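Local coordinates for protein gluconokinase (Sinorhizobium meliloti, PDB 3T61) that probably phosphorylates D-gluconate with ATP to give 6-phospho-D-gluconate and ADP, at residues R101-L104 with R105-A108; A51-P54 with P55-R59; L166-I169 with V170-L174. One frame throughout, in Å; residues are numbered along the deposited sequence.

Contact 1: R101-L104 with R105-A108; sequences RDKL and RESA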
loop_
_atom_site.group_PDB
_atom_site.type_symbol
_atom_site.label_atom_id
_atom_site.label_comp_id
_atom_site.label_asym_id
_atom_site.label_seq_id
_atom_site.Cartn_x
_atom_site.Cartn_y
_atom_site.Cartn_z
ATOM N N ARG A 101 16.236 12.330 1.788
ATOM C CA ARG A 101 16.033 13.745 1.470
ATOM C C ARG A 101 17.167 14.329 0.616
ATOM O O ARG A 101 16.913 15.092 -0.308
ATOM C CB ARG A 101 15.854 14.563 2.764
ATOM C CG ARG A 101 14.685 14.083 3.639
ATOM C CD ARG A 101 14.427 15.007 4.831
ATOM N NE ARG A 101 15.461 14.960 5.864
ATOM C CZ ARG A 101 15.519 14.067 6.846
ATOM N NH1 ARG A 101 14.600 13.110 6.949
ATOM N NH2 ARG A 101 16.484 14.151 7.756
ATOM N N ASP A 102 18.413 13.985 0.929
ATOM C CA ASP A 102 19.534 14.498 0.134
ATOM C C ASP A 102 19.411 14.047 -1.325
ATOM O O ASP A 102 19.700 14.817 -2.238
ATOM C CB ASP A 102 20.885 14.049 0.714
ATOM C CG ASP A 102 21.204 14.733 2.030
ATOM O OD1 ASP A 102 20.688 15.848 2.245
ATOM O OD2 ASP A 102 21.970 14.168 2.845
ATOM N N LYS A 103 18.975 12.806 -1.542
ATOM C CA LYS A 103 18.797 12.293 -2.899
ATOM C C LYS A 103 17.699 13.060 -3.608
ATOM O O LYS A 103 17.882 13.522 -4.735
ATOM C CB LYS A 103 18.441 10.807 -2.889
ATOM C CG LYS A 103 19.558 9.918 -3.379
ATOM C CD LYS A 103 19.993 10.289 -4.796
ATOM C CE LYS A 103 21.222 9.493 -5.195
ATOM N NZ LYS A 103 21.728 9.830 -6.552
ATOM N N LEU A 104 16.556 13.196 -2.946
ATOM C CA LEU A 104 15.431 13.919 -3.521
ATOM C C LEU A 104 15.829 15.349 -3.930
ATOM O O LEU A 104 15.357 15.871 -4.949
ATOM C CB LEU A 104 14.268 13.948 -2.520
ATOM C CG LEU A 104 13.570 12.610 -2.231
ATOM C CD1 LEU A 104 12.369 12.849 -1.345
ATOM C CD2 LEU A 104 13.120 11.957 -3.549
ATOM N N ARG A 105 16.696 15.978 -3.137
ATOM C CA ARG A 105 17.170 17.331 -3.433
ATOM C C ARG A 105 17.973 17.359 -4.732
ATOM O O ARG A 105 17.911 18.332 -5.478
ATOM C CB ARG A 105 18.042 17.868 -2.291
ATOM C CG ARG A 105 17.268 18.472 -1.132
ATOM C CD ARG A 105 18.157 18.640 0.093
ATOM N NE ARG A 105 17.349 18.894 1.277
ATOM C CZ ARG A 105 17.523 18.297 2.449
ATOM N NH1 ARG A 105 18.486 17.402 2.613
ATOM N NH2 ARG A 105 16.720 18.595 3.455
ATOM N N GLU A 106 18.723 16.293 -5.003
ATOM C CA GLU A 106 19.516 16.222 -6.231
ATOM C C GLU A 106 18.635 16.214 -7.477
ATOM O O GLU A 106 19.110 16.488 -8.569
ATOM C CB GLU A 106 20.397 14.970 -6.248
ATOM C CG GLU A 106 21.296 14.830 -5.045
ATOM C CD GLU A 106 22.332 13.734 -5.208
ATOM O OE1 GLU A 106 22.025 12.702 -5.837
ATOM O OE2 GLU A 106 23.457 13.901 -4.689
ATOM N N SER A 107 17.357 15.895 -7.312
ATOM C CA SER A 107 16.441 15.857 -8.447
ATOM C C SER A 107 15.961 17.260 -8.795
ATOM O O SER A 107 15.276 17.467 -9.793
ATOM C CB SER A 107 15.242 14.957 -8.134
ATOM O OG SER A 107 15.661 13.621 -7.903
ATOM N N ALA A 108 16.328 18.220 -7.958
ATOM C CA ALA A 108 15.961 19.616 -8.159
ATOM C C ALA A 108 16.891 20.455 -7.280
ATOM O O ALA A 108 16.438 21.153 -6.370
ATOM C CB ALA A 108 14.508 19.831 -7.761
#
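The guanidinium of Arg105 carries Arg101 CB over one face, with CB 3.9 Å from NH1, and takes the Asp102 carboxylate at its edge, near its plane. Asp102 OD1 lies 2.7 Å from Arg105 NH1 in a salt bridge, but the N-H points poorly at the oxygen (117°), so as a hydrogen bond it is weak; the two planes are turned 46° apart. Arg105 runs extended from CG to NE, back over the preceding turn, and this carries its head group to residues three and four positions earlier. Its NH2 also forms a salt bridge with Glu154, whose other carboxylate oxygen takes Arg101 NH2; that shared acid probably eases the closeness of the two arginines.

These are the last turns of helix 98-106, which packs Leu104 against Ile79 of helix 69-83. Arg105 N bonds to Arg101 O at 3.0 Å and Glu106 N to Asp102 O at 3.3 Å, both in the i to i+4 pattern, whereas Ser107 N reaches Leu104 O, only three residues back, from above the carbonyl plane. On the exposed side Lys103, bent at chi2 (-58°), brings NZ to Glu106 OE1 at 3.0 Å, a salt bridge nearly in line with the C-O bond.

Contact 2: A51-P54 with P55-R59; sequences ALHP and PENIR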
loop_
_atom_site.group_PDB
_atom_site.type_symbol
_atom_site.label_atom_id
_atom_site.label_comp_id
_atom_site.label_asym_id
_atom_site.label_seq_id
_atom_site.Cartn_x
_atom_site.Cartn_y
_atom_site.Cartn_z
ATOM N N ALA A 51 1.098 6.192 -3.705
ATOM C CA ALA A 51 0.706 5.580 -4.960
ATOM C C ALA A 51 1.883 5.159 -5.850
ATOM O O ALA A 51 1.679 4.499 -6.861
ATOM C CB ALA A 51 -0.210 6.525 -5.725
ATOM N N LEU A 52 3.107 5.517 -5.482
ATOM C CA LEU A 52 4.254 5.163 -6.310
ATOM C C LEU A 52 5.102 3.992 -5.804
ATOM O O LEU A 52 6.172 3.715 -6.353
ATOM C CB LEU A 52 5.135 6.392 -6.507
ATOM C CG LEU A 52 4.343 7.620 -6.954
ATOM C CD1 LEU A 52 5.295 8.787 -7.130
ATOM C CD2 LEU A 52 3.609 7.327 -8.250
ATOM N N HIS A 53 4.630 3.315 -4.758
ATOM C CA HIS A 53 5.336 2.159 -4.197
ATOM C C HIS A 53 5.198 0.969 -5.131
ATOM O O HIS A 53 4.124 0.729 -5.677
ATOM C CB HIS A 53 4.717 1.745 -2.859
ATOM C CG HIS A 53 5.241 2.489 -1.674
ATOM N ND1 HIS A 53 6.522 2.318 -1.193
ATOM C CD2 HIS A 53 4.639 3.367 -0.839
ATOM C CE1 HIS A 53 6.685 3.055 -0.112
ATOM N NE2 HIS A 53 5.556 3.702 0.126
ATOM N N PRO A 54 6.286 0.221 -5.348
ATOM C CA PRO A 54 6.146 -0.943 -6.233
ATOM C C PRO A 54 5.298 -1.999 -5.491
ATOM O O PRO A 54 5.189 -1.966 -4.263
ATOM C CB PRO A 54 7.596 -1.383 -6.473
ATOM C CG PRO A 54 8.341 -0.854 -5.280
ATOM C CD PRO A 54 7.699 0.488 -5.027
ATOM N N PRO A 55 4.676 -2.935 -6.228
ATOM C CA PRO A 55 3.830 -3.997 -5.656
ATOM C C PRO A 55 4.366 -4.665 -4.387
ATOM O O PRO A 55 3.625 -4.871 -3.427
ATOM C CB PRO A 55 3.687 -4.980 -6.816
ATOM C CG PRO A 55 3.658 -4.066 -8.003
ATOM C CD PRO A 55 4.786 -3.090 -7.691
ATOM N N GLU A 56 5.650 -5.000 -4.395
ATOM C CA GLU A 56 6.302 -5.642 -3.259
ATOM C C GLU A 56 6.158 -4.816 -1.977
ATOM O O GLU A 56 5.909 -5.370 -0.902
ATOM C CB GLU A 56 7.786 -5.863 -3.588
ATOM C CG GLU A 56 8.632 -6.608 -2.549
ATOM C CD GLU A 56 9.134 -5.726 -1.397
ATOM O OE1 GLU A 56 9.654 -4.618 -1.648
ATOM O OE2 GLU A 56 9.025 -6.160 -0.232
ATOM N N ASN A 57 6.312 -3.496 -2.084
ATOM C CA ASN A 57 6.207 -2.628 -0.904
ATOM C C ASN A 57 4.792 -2.622 -0.334
ATOM O O ASN A 57 4.609 -2.749 0.872
ATOM C CB ASN A 57 6.645 -1.190 -1.234
ATOM C CG ASN A 57 8.153 -1.065 -1.468
ATOM O OD1 ASN A 57 8.901 -2.035 -1.335
ATOM N ND2 ASN A 57 8.602 0.141 -1.808
ATOM N N ILE A 58 3.800 -2.480 -1.205
ATOM C CA ILE A 58 2.400 -2.461 -0.800
ATOM C C ILE A 58 1.993 -3.738 -0.048
ATOM O O ILE A 58 1.210 -3.692 0.913
ATOM C CB ILE A 58 1.495 -2.266 -2.034
ATOM C CG1 ILE A 58 1.876 -0.956 -2.733
ATOM C CG2 ILE A 58 0.029 -2.226 -1.618
ATOM C CD1 ILE A 58 1.136 -0.691 -4.022
ATOM N N ARG A 59 2.529 -4.874 -0.481
ATOM C CA ARG A 59 2.225 -6.139 0.170
ATOM C C ARG A 59 2.732 -6.088 1.618
ATOM O O ARG A 59 2.011 -6.451 2.547
ATOM C CB ARG A 59 2.893 -7.293 -0.584
ATOM C CG ARG A 59 2.447 -8.697 -0.157
ATOM C CD ARG A 59 3.456 -9.723 -0.640
ATOM N NE ARG A 59 3.769 -9.501 -2.046
ATOM C CZ ARG A 59 4.996 -9.506 -2.554
ATOM N NH1 ARG A 59 6.039 -9.726 -1.772
ATOM N NH2 ARG A 59 5.181 -9.279 -3.850
#
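Asn57 ND2 donates to His53 ND1 at 3.1 Å, a fairly straight bond (154° at the hydrogen) that arrives in the plane of the imidazole, at its edge. Ring and amide stand 70° apart, so the two flat groups meet at a steep angle instead of stacking. A ring nitrogen that accepts carries no proton, so the imidazole N-H would be expected on NE2. The same amide nitrogen also gives a hydrogen bond to the backbone oxygen of Asp71, and these two acceptors together fix the rotation of the Asn57 head group. On the histidine side, the ring stacks with Trp75.

The backbone bonds are looser. Pro54 holds the N-cap position, and its carbonyl oxygen takes two weak bonds from the first turn, one from Asn57 N at 2.9 Å and one from Ile58 N at 3.4 Å. Pro55, which has no amide hydrogen to offer, begins the helix.

Packing fills in around this. The ring of Pro54 crosses the Asn57 amide obliquely, with Pro54 CD 3.4 Å from Asn57 ND2. Asn57 CG stands beside its own backbone N (chi1 -71°), which directs the amide back toward the loop. Ile58 lays CG1 against His53 CB at 3.9 Å, while its CD1 reaches His53 O.

The junction joins the loop after strand 46-48 to helix 55-63. Helix 69-83 packs on it through Trp75, and the second subunit lies against Pro55 and Ile58, with Arg59 forming a salt bridge to Glu48 of that subunit.

Contact 3: L166-I169 with V170-L174; sequences LAEI and VREAL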
loop_
_atom_site.group_PDB
_atom_site.type_symbol
_atom_site.label_atom_id
_atom_site.label_comp_id
_atom_site.label_asym_id
_atom_site.label_seq_id
_atom_site.Cartn_x
_atom_site.Cartn_y
_atom_site.Cartn_z
ATOM N N LEU A 166 -6.043 21.608 11.770
ATOM C CA LEU A 166 -5.511 21.407 10.422
ATOM C C LEU A 166 -5.352 22.721 9.660
ATOM O O LEU A 166 -4.356 22.931 8.967
ATOM C CB LEU A 166 -6.425 20.472 9.615
ATOM C CG LEU A 166 -6.097 20.326 8.121
ATOM C CD1 LEU A 166 -4.698 19.742 7.942
ATOM C CD2 LEU A 166 -7.148 19.436 7.460
ATOM N N ALA A 167 -6.335 23.606 9.786
ATOM C CA ALA A 167 -6.287 24.891 9.093
ATOM C C ALA A 167 -5.101 25.730 9.568
ATOM O O ALA A 167 -4.571 26.541 8.816
ATOM C CB ALA A 167 -7.595 25.656 9.310
ATOM N N GLU A 168 -4.696 25.532 10.818
ATOM C CA GLU A 168 -3.570 26.264 11.383
ATOM C C GLU A 168 -2.278 25.643 10.888
ATOM O O GLU A 168 -1.310 26.352 10.609
ATOM C CB GLU A 168 -3.587 26.216 12.916
ATOM C CG GLU A 168 -4.681 27.038 13.589
ATOM C CD GLU A 168 -4.634 28.514 13.228
ATOM O OE1 GLU A 168 -3.532 29.104 13.154
ATOM O OE2 GLU A 168 -5.712 29.095 13.032
ATOM N N ILE A 169 -2.256 24.316 10.796
ATOM C CA ILE A 169 -1.064 23.627 10.321
ATOM C C ILE A 169 -0.748 24.078 8.894
ATOM O O ILE A 169 0.409 24.308 8.542
ATOM C CB ILE A 169 -1.247 22.088 10.331
ATOM C CG1 ILE A 169 -1.415 21.579 11.766
ATOM C CG2 ILE A 169 -0.035 21.415 9.698
ATOM C CD1 ILE A 169 -1.867 20.121 11.839
ATOM N N VAL A 170 -1.784 24.216 8.077
ATOM C CA VAL A 170 -1.601 24.634 6.692
ATOM C C VAL A 170 -1.150 26.091 6.578
ATOM O O VAL A 170 -0.202 26.401 5.843
ATOM C CB VAL A 170 -2.897 24.413 5.896
ATOM C CG1 VAL A 170 -2.796 25.058 4.536
ATOM C CG2 VAL A 170 -3.160 22.913 5.769
ATOM N N ARG A 171 -1.817 26.979 7.312
ATOM C CA ARG A 171 -1.468 28.398 7.293
ATOM C C ARG A 171 -0.010 28.565 7.695
ATOM O O ARG A 171 0.719 29.344 7.081
ATOM C CB ARG A 171 -2.361 29.195 8.251
ATOM C CG ARG A 171 -2.008 30.679 8.336
ATOM C CD ARG A 171 -2.807 31.381 9.435
ATOM N NE ARG A 171 -2.612 30.746 10.736
ATOM C CZ ARG A 171 -1.512 30.854 11.477
ATOM N NH1 ARG A 171 -0.491 31.586 11.055
ATOM N NH2 ARG A 171 -1.425 30.201 12.631
ATOM N N GLU A 172 0.421 27.824 8.714
ATOM C CA GLU A 172 1.806 27.909 9.169
ATOM C C GLU A 172 2.804 27.333 8.160
ATOM O O GLU A 172 3.895 27.876 7.972
ATOM C CB GLU A 172 1.965 27.213 10.527
ATOM C CG GLU A 172 1.271 27.951 11.666
ATOM C CD GLU A 172 1.024 27.078 12.872
ATOM O OE1 GLU A 172 1.942 26.336 13.264
ATOM O OE2 GLU A 172 -0.091 27.147 13.440
ATOM N N ALA A 173 2.440 26.230 7.513
ATOM C CA ALA A 173 3.329 25.617 6.526
ATOM C C ALA A 173 3.529 26.598 5.365
ATOM O O ALA A 173 4.641 26.785 4.886
ATOM C CB ALA A 173 2.727 24.306 6.019
ATOM N N LEU A 174 2.441 27.236 4.945
ATOM C CA LEU A 174 2.480 28.193 3.854
ATOM C C LEU A 174 3.285 29.432 4.227
ATOM O O LEU A 174 4.010 29.985 3.394
ATOM C CB LEU A 174 1.050 28.569 3.444
ATOM C CG LEU A 174 0.280 27.472 2.688
ATOM C CD1 LEU A 174 -1.171 27.899 2.435
ATOM C CD2 LEU A 174 0.986 27.189 1.360
#
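Glu168 and Arg171 run alongside each other with their ends heading in one direction, and both chains are bent where those ends meet. Glu168 folds at chi2 (-58°), while Arg171 leaves the backbone with CG anti to N and then turns at chi3 (57°), bringing the edge of its guanidinium to the carboxylate. Arg171 NE makes a weak hydrogen bond of 3.1 Å to Glu168 OE1. NH2 approaches the same oxygen in a salt bridge whose modelled separation is too short to be taken literally. The two planes are 48° apart.

Glu172 completes a three-residue salt-bridge network. Its chain, extended beyond CG, passes close to the Glu168 carbonyl oxygen, and Glu172 OE2 stands 3.4 Å from Arg171 NH2. Glu168 OE1 and Glu172 OE2 are 4.0 Å apart; the arginine between them probably offsets their repulsion. Gln164 adds a weak hydrogen bond to Glu172 OE2.

On another side of the helix, Leu166 CD1 meets Val170 CG2 at 4.1 Å, the branches crossing at a slant. Beneath the side chains runs regular alpha-helical bonding, from Val170 N to Leu166 O at 3.0 Å through to Ala173 N with Ile169 O.

This is the first part of helix 166-187, which follows strand 157-161. Ile169 and Ala173 face the parallel sheet, on Leu117 and Val115 of strand 113-118, and Val170 and Ala173 rest on helix 31-42, which follows what looks like a P-loop (Walker A), consistent with a P-loop kinase fold.

From the N terminus, the chain first reaches contact 2, where the loop after strand 46-48, an outermost strand of the parallel sheet, turns into helix 55-63 beside the second subunit. Contact 1 follows at the end of helix 98-106, just before the chain enters strand 113-118. Contact 3 comes last, at the start of helix 166-187, beyond the other outermost strand, 157-161. Each joins adjoining segments, so none closes a long loop, and the three run in series without nesting or crossing. Helix 69-83 packs against both contacts 1 and 2, whose centres are about 21 Å apart. Contact 3 lies across the chain's centre from both, and strand 113-118 touches contacts 1 and 3.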